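Local atomic coordinates of autolysin E (Staphylococcus aureus, PDB entry 4PI8), a protein that probably cleaves glycosidic bonds in the NAG-NAM glycan strands of bacterial peptidoglycan, as a glycosidase of the lysozyme clan. Residues Q72-K77 with Y100-A105; A105-G110 with A205-K210. The protein carries 1 engineered substitution. All coordinates share one frame; numbering follows the deposited sequence. Where two conformers were deposited one is given.

Contact 1: Q72-K77 with Y100-A105; sequences QLLKGK and YLVSHA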
loop_
_atom_site.group_PDB
_atom_site.type_symbol
_atom_site.label_atom_id
_atom_site.label_comp_id
_atom_site.label_asym_id
_atom_site.label_seq_id
_atom_site.Cartn_x
_atom_site.Cartn_y
_atom_site.Cartn_z
ATOM N N GLN A 72 13.635 11.023 10.370
ATOM C CA GLN A 72 14.885 10.330 9.943
ATOM C C GLN A 72 14.635 9.407 8.809
ATOM O O GLN A 72 15.401 9.407 7.805
ATOM C CB GLN A 72 15.384 9.397 11.024
ATOM C CG GLN A 72 16.232 10.008 12.060
ATOM C CD GLN A 72 16.768 8.955 12.992
ATOM O OE1 GLN A 72 17.533 8.008 12.583
ATOM N NE2 GLN A 72 16.348 9.068 14.260
ATOM N N LEU A 73 13.548 8.628 8.830
ATOM C CA LEU A 73 13.202 7.772 7.698
ATOM C C LEU A 73 12.951 8.543 6.460
ATOM O O LEU A 73 13.171 8.031 5.405
ATOM C CB LEU A 73 11.985 6.877 8.002
ATOM C CG LEU A 73 12.142 5.773 9.022
ATOM C CD1 LEU A 73 10.821 5.057 9.138
ATOM C CD2 LEU A 73 13.236 4.805 8.559
ATOM N N LEU A 74 12.364 9.737 6.537
ATOM C CA LEU A 74 11.979 10.521 5.433
ATOM C C LEU A 74 13.072 11.448 4.880
ATOM O O LEU A 74 12.841 12.118 3.902
ATOM C CB LEU A 74 10.735 11.339 5.776
ATOM C CG LEU A 74 9.495 10.489 6.062
ATOM C CD1 LEU A 74 8.393 11.382 6.562
ATOM C CD2 LEU A 74 9.080 9.716 4.832
ATOM N N LYS A 75 14.192 11.521 5.563
ATOM C CA LYS A 75 15.328 12.361 5.093
ATOM C C LYS A 75 15.775 11.888 3.707
ATOM O O LYS A 75 15.953 10.686 3.440
ATOM C CB LYS A 75 16.492 12.342 6.074
ATOM C CG LYS A 75 17.445 13.522 5.909
ATOM C CD LYS A 75 16.789 14.831 6.351
ATOM C CE LYS A 75 17.657 16.049 6.141
ATOM N NZ LYS A 75 16.971 17.178 6.831
ATOM N N GLY A 76 15.892 12.835 2.784
ATOM C CA GLY A 76 16.235 12.545 1.430
ATOM C C GLY A 76 15.163 11.876 0.631
ATOM O O GLY A 76 15.403 11.330 -0.487
ATOM N N LYS A 77 13.891 11.961 1.060
ATOM C CA LYS A 77 12.775 11.372 0.333
ATOM C C LYS A 77 11.865 12.390 -0.343
ATOM O O LYS A 77 10.628 12.299 -0.335
ATOM C CB LYS A 77 11.955 10.446 1.296
ATOM C CG LYS A 77 12.793 9.410 1.976
ATOM C CD LYS A 77 13.558 8.473 0.997
ATOM C CE LYS A 77 14.249 7.433 1.846
ATOM N NZ LYS A 77 15.070 6.504 0.997
ATOM N N TYR A 100 4.622 1.146 8.197
ATOM C CA TYR A 100 3.933 0.692 7.021
ATOM C C TYR A 100 3.555 1.874 6.167
ATOM O O TYR A 100 3.800 1.868 4.948
ATOM C CB TYR A 100 2.684 -0.125 7.427
ATOM C CG TYR A 100 1.634 -0.066 6.357
ATOM C CD1 TYR A 100 1.840 -0.612 5.106
ATOM C CD2 TYR A 100 0.471 0.674 6.559
ATOM C CE1 TYR A 100 0.929 -0.434 4.101
ATOM C CE2 TYR A 100 -0.473 0.838 5.569
ATOM C CZ TYR A 100 -0.201 0.345 4.325
ATOM O OH TYR A 100 -1.110 0.590 3.307
ATOM N N LEU A 101 2.974 2.924 6.752
ATOM C CA LEU A 101 2.462 4.029 5.971
ATOM C C LEU A 101 3.591 4.726 5.199
ATOM O O LEU A 101 3.457 5.018 3.986
ATOM C CB LEU A 101 1.734 5.035 6.851
ATOM C CG LEU A 101 0.760 5.970 6.195
ATOM C CD1 LEU A 101 -0.381 5.257 5.487
ATOM C CD2 LEU A 101 0.263 6.922 7.268
ATOM N N VAL A 102 4.700 4.982 5.865
ATOM C CA VAL A 102 5.863 5.580 5.245
ATOM C C VAL A 102 6.342 4.678 4.149
ATOM O O VAL A 102 6.689 5.131 3.043
ATOM C CB VAL A 102 6.975 5.852 6.282
ATOM C CG1 VAL A 102 8.303 6.109 5.584
ATOM C CG2 VAL A 102 6.549 7.041 7.199
ATOM N N SER A 103 6.521 3.365 4.456
ATOM C CA SER A 103 7.050 2.437 3.472
ATOM C C SER A 103 6.198 2.349 2.232
ATOM O O SER A 103 6.706 2.315 1.096
ATOM C CB SER A 103 7.294 1.037 4.100
ATOM O OG SER A 103 8.168 1.115 5.231
ATOM N N HIS A 104 4.893 2.280 2.390
ATOM C CA HIS A 104 3.956 2.279 1.285
ATOM C C HIS A 104 4.144 3.545 0.469
ATOM O O HIS A 104 4.254 3.470 -0.776
ATOM C CB HIS A 104 2.553 2.084 1.828
ATOM C CG HIS A 104 1.498 1.892 0.786
ATOM N ND1 HIS A 104 0.228 1.514 1.105
ATOM C CD2 HIS A 104 1.535 2.069 -0.562
ATOM C CE1 HIS A 104 -0.480 1.425 0.006
ATOM N NE2 HIS A 104 0.280 1.758 -1.018
ATOM N N ALA A 105 4.140 4.709 1.103
ATOM C CA ALA A 105 4.300 5.972 0.356
ATOM C C ALA A 105 5.584 5.969 -0.381
ATOM O O ALA A 105 5.601 6.490 -1.549
ATOM C CB ALA A 105 4.218 7.152 1.303
#
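Helix-to-helix apolar packing in the core of a mainly helical glycosidase of the lysozyme clan joins the last turn of helix 67-74 to the middle of helix 98-108, with Leu73 and Leu74 resting on Val102. It illustrates how little a small helix interface needs: no hydrogen bond crosses it, and about 117 Å² is buried in all. Val102 supplies roughly half of that area. Its CB faces the leucines, and its CG1 branch lies anti to the backbone N (chi1 164°), the rotamer that brings this methyl to both of them. The closer partner is CD2 of Leu74, 3.8 Å from Val102 CG1. Leu74 does not aim at the valine from its backbone; it leaves the main chain across the line between the segments, and the outer end of the side chain makes the approach. Leu73, by contrast, starts out toward helix 98-108 and comes no nearer than 4.5 Å, from its CB to Val102 CG1, a loose flank to the main meeting. Phe87 of helix 84-94 touches both Leu74 and Val102 and so completes the apolar cluster, while Ser211 of helix 200-215 meets Leu73. Directly after Leu74 the chain swings away through a type II turn from Leu74 to Lys77, closed by Lys77 N on Leu74 O at 3.0 Å. Gly76 takes the positive phi of that turn, and its N is bonded to Glu81 OE2. Away from the leucines, helix 98-108 carries a polar pair of its own, one turn apart: Tyr100 OH and His104 ND1 are hydrogen-bonded at 2.7 Å. This sets Tyr100 CZ in plane at the edge of the imidazole.

Contact 2: A105-G110 with A205-K210; sequences ALVATG and AKLMDK. Engineered in segment 105-110: Ala108 (natural residue Glu).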
loop_
_atom_site.group_PDB
_atom_site.type_symbol
_atom_site.label_atom_id
_atom_site.label_comp_id
_atom_site.label_asym_id
_atom_site.label_seq_id
_atom_site.Cartn_x
_atom_site.Cartn_y
_atom_site.Cartn_z
ATOM N N ALA A 105 4.140 4.709 1.103
ATOM C CA ALA A 105 4.300 5.972 0.356
ATOM C C ALA A 105 5.584 5.969 -0.381
ATOM O O ALA A 105 5.601 6.490 -1.549
ATOM C CB ALA A 105 4.218 7.152 1.303
ATOM N N LEU A 106 6.670 5.470 0.177
ATOM C CA LEU A 106 7.964 5.476 -0.524
ATOM C C LEU A 106 7.907 4.591 -1.761
ATOM O O LEU A 106 8.413 4.983 -2.829
ATOM C CB LEU A 106 9.068 5.039 0.394
ATOM C CG LEU A 106 9.400 5.997 1.530
ATOM C CD1 LEU A 106 10.379 5.396 2.542
ATOM C CD2 LEU A 106 9.936 7.338 0.966
ATOM N N VAL A 107 7.328 3.409 -1.678
ATOM C CA VAL A 107 7.147 2.550 -2.878
ATOM C C VAL A 107 6.290 3.240 -3.897
ATOM O O VAL A 107 6.651 3.270 -5.131
ATOM C CB VAL A 107 6.590 1.173 -2.427
ATOM C CG1 VAL A 107 6.062 0.307 -3.614
ATOM C CG2 VAL A 107 7.657 0.460 -1.603
ATOM N N ALA A 108 5.181 3.807 -3.522
ATOM C CA ALA A 108 4.225 4.392 -4.447
ATOM C C ALA A 108 4.713 5.700 -5.099
ATOM O O ALA A 108 4.137 6.080 -6.120
ATOM C CB ALA A 108 2.929 4.647 -3.782
ATOM N N THR A 109 5.663 6.383 -4.511
ATOM C CA THR A 109 6.096 7.688 -5.005
ATOM C C THR A 109 7.523 7.673 -5.516
ATOM O O THR A 109 8.131 8.734 -5.736
ATOM C CB THR A 109 6.001 8.756 -3.884
ATOM O OG1 THR A 109 6.879 8.468 -2.801
ATOM C CG2 THR A 109 4.578 8.932 -3.446
ATOM N N GLY A 110 8.166 6.497 -5.571
ATOM C CA GLY A 110 9.544 6.493 -5.989
ATOM C C GLY A 110 10.431 7.186 -5.027
ATOM O O GLY A 110 11.200 8.085 -5.361
ATOM N N ALA A 205 7.214 -4.533 2.305
ATOM C CA ALA A 205 7.743 -5.330 3.464
ATOM C C ALA A 205 9.263 -5.154 3.619
ATOM O O ALA A 205 9.742 -5.097 4.768
ATOM C CB ALA A 205 7.397 -6.816 3.304
ATOM N N LYS A 206 9.982 -5.064 2.510
ATOM C CA LYS A 206 11.446 -4.922 2.594
ATOM C C LYS A 206 11.796 -3.628 3.294
ATOM O O LYS A 206 12.659 -3.570 4.186
ATOM C CB LYS A 206 12.042 -4.958 1.214
ATOM C CG LYS A 206 13.566 -4.882 1.274
ATOM C CD LYS A 206 14.240 -5.036 -0.081
ATOM C CE LYS A 206 13.962 -3.860 -0.991
ATOM N NZ LYS A 206 14.512 -2.563 -0.516
ATOM N N LEU A 207 11.145 -2.546 2.925
ATOM C CA LEU A 207 11.387 -1.272 3.579
ATOM C C LEU A 207 10.951 -1.288 5.017
ATOM O O LEU A 207 11.627 -0.729 5.891
ATOM C CB LEU A 207 10.699 -0.110 2.850
ATOM C CG LEU A 207 11.136 0.126 1.411
ATOM C CD1 LEU A 207 10.465 1.393 0.906
ATOM C CD2 LEU A 207 12.666 0.242 1.291
ATOM N N MET A 208 9.822 -1.921 5.324
ATOM C CA MET A 208 9.383 -2.011 6.676
ATOM C C MET A 208 10.392 -2.733 7.535
ATOM O O MET A 208 10.668 -2.301 8.648
ATOM C CB MET A 208 8.054 -2.762 6.809
ATOM C CG MET A 208 6.887 -1.951 6.262
ATOM S SD MET A 208 5.312 -2.855 6.328
ATOM C CE MET A 208 5.120 -2.965 8.042
ATOM N N ASP A 209 10.911 -3.844 7.019
ATOM C CA ASP A 209 11.852 -4.619 7.837
ATOM C C ASP A 209 13.110 -3.782 8.130
ATOM O O ASP A 209 13.607 -3.827 9.268
ATOM C CB ASP A 209 12.213 -5.911 7.121
ATOM C CG ASP A 209 12.544 -7.036 8.091
ATOM O OD1 ASP A 209 12.198 -7.007 9.284
ATOM O OD2 ASP A 209 13.105 -8.010 7.570
ATOM N N LYS A 210 13.601 -3.078 7.127
ATOM C CA LYS A 210 14.771 -2.232 7.347
ATOM C C LYS A 210 14.474 -1.211 8.461
ATOM O O LYS A 210 15.294 -0.962 9.355
ATOM C CB LYS A 210 15.176 -1.575 6.044
ATOM C CG LYS A 210 16.581 -1.031 5.954
ATOM C CD LYS A 210 16.842 -0.527 4.533
ATOM C CE LYS A 210 17.502 -1.575 3.693
ATOM N NZ LYS A 210 17.971 -0.987 2.415
#
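Between 105-110 and 205-210 the backbones come nearest at Leu106 and Leu207, CA to CA 8.6 Å, a spacing bridged entirely by side chains, although the two helices draw closer a turn earlier, at Ser103. Leu207 does the bridging. A single methyl, its CD1, reaches over to two neighbouring residues at once, lying 3.9 Å from CB of Leu106 and also 3.9 Å from CG2 of Val107. All three side chains set out toward the other segment, yet the contact is asymmetric: Leu207 presents the end of its side chain, whereas Leu106 is touched near its root. Val107 offers the branch anti to its carbonyl carbon, the CG1 branch being the one anti to the backbone N (chi1 167°). The leucine methyl thus rests over the notch between these two consecutive side chains, a small part, under 100 Å², of a wider helix-helix interface. Val107 also touches Lys203 and Ile204, which extends the seam toward the start of helix 200-215, and Leu207 reaches Ser103.

Beyond the seam, helix 98-108 ends. Ala108, engineered in place of the catalytic glutamate, closes the helix one residue after Val107. Thr109 leaves helical geometry but turns its hydroxyl OG1 back to Ala105 O at 2.7 Å, approaching from above the carbonyl plane, while Gly112 N is bonded to the same OG1. The side chain of Val107 is about 11 Å from the bound N-acetylmuramic acid, so this packing lies near the glycan site of a lysozyme-clan fold, on the helix whose C-terminal end carries the catalytic position.

Helix 98-108 is the element common to both contacts: contact 1 uses its middle and contact 2 its C-terminal end, with Ala105 belonging to both segments. Their centres lie only about 7 Å apart, on the same side of the chain's centre. Along the sequence they come in series, contact 1 closing before contact 2 opens, the latter spanning almost a hundred residues. They also touch directly, Lys77 CG meeting Leu106 CD2 at 3.7 Å and Tyr100 CB meeting Met208 CE at 3.8 Å. Helix 98-108 is therefore packed by helix 67-74 from before it in the chain and helix 200-215 from after it, and it carries the catalytic position at its C-terminal end.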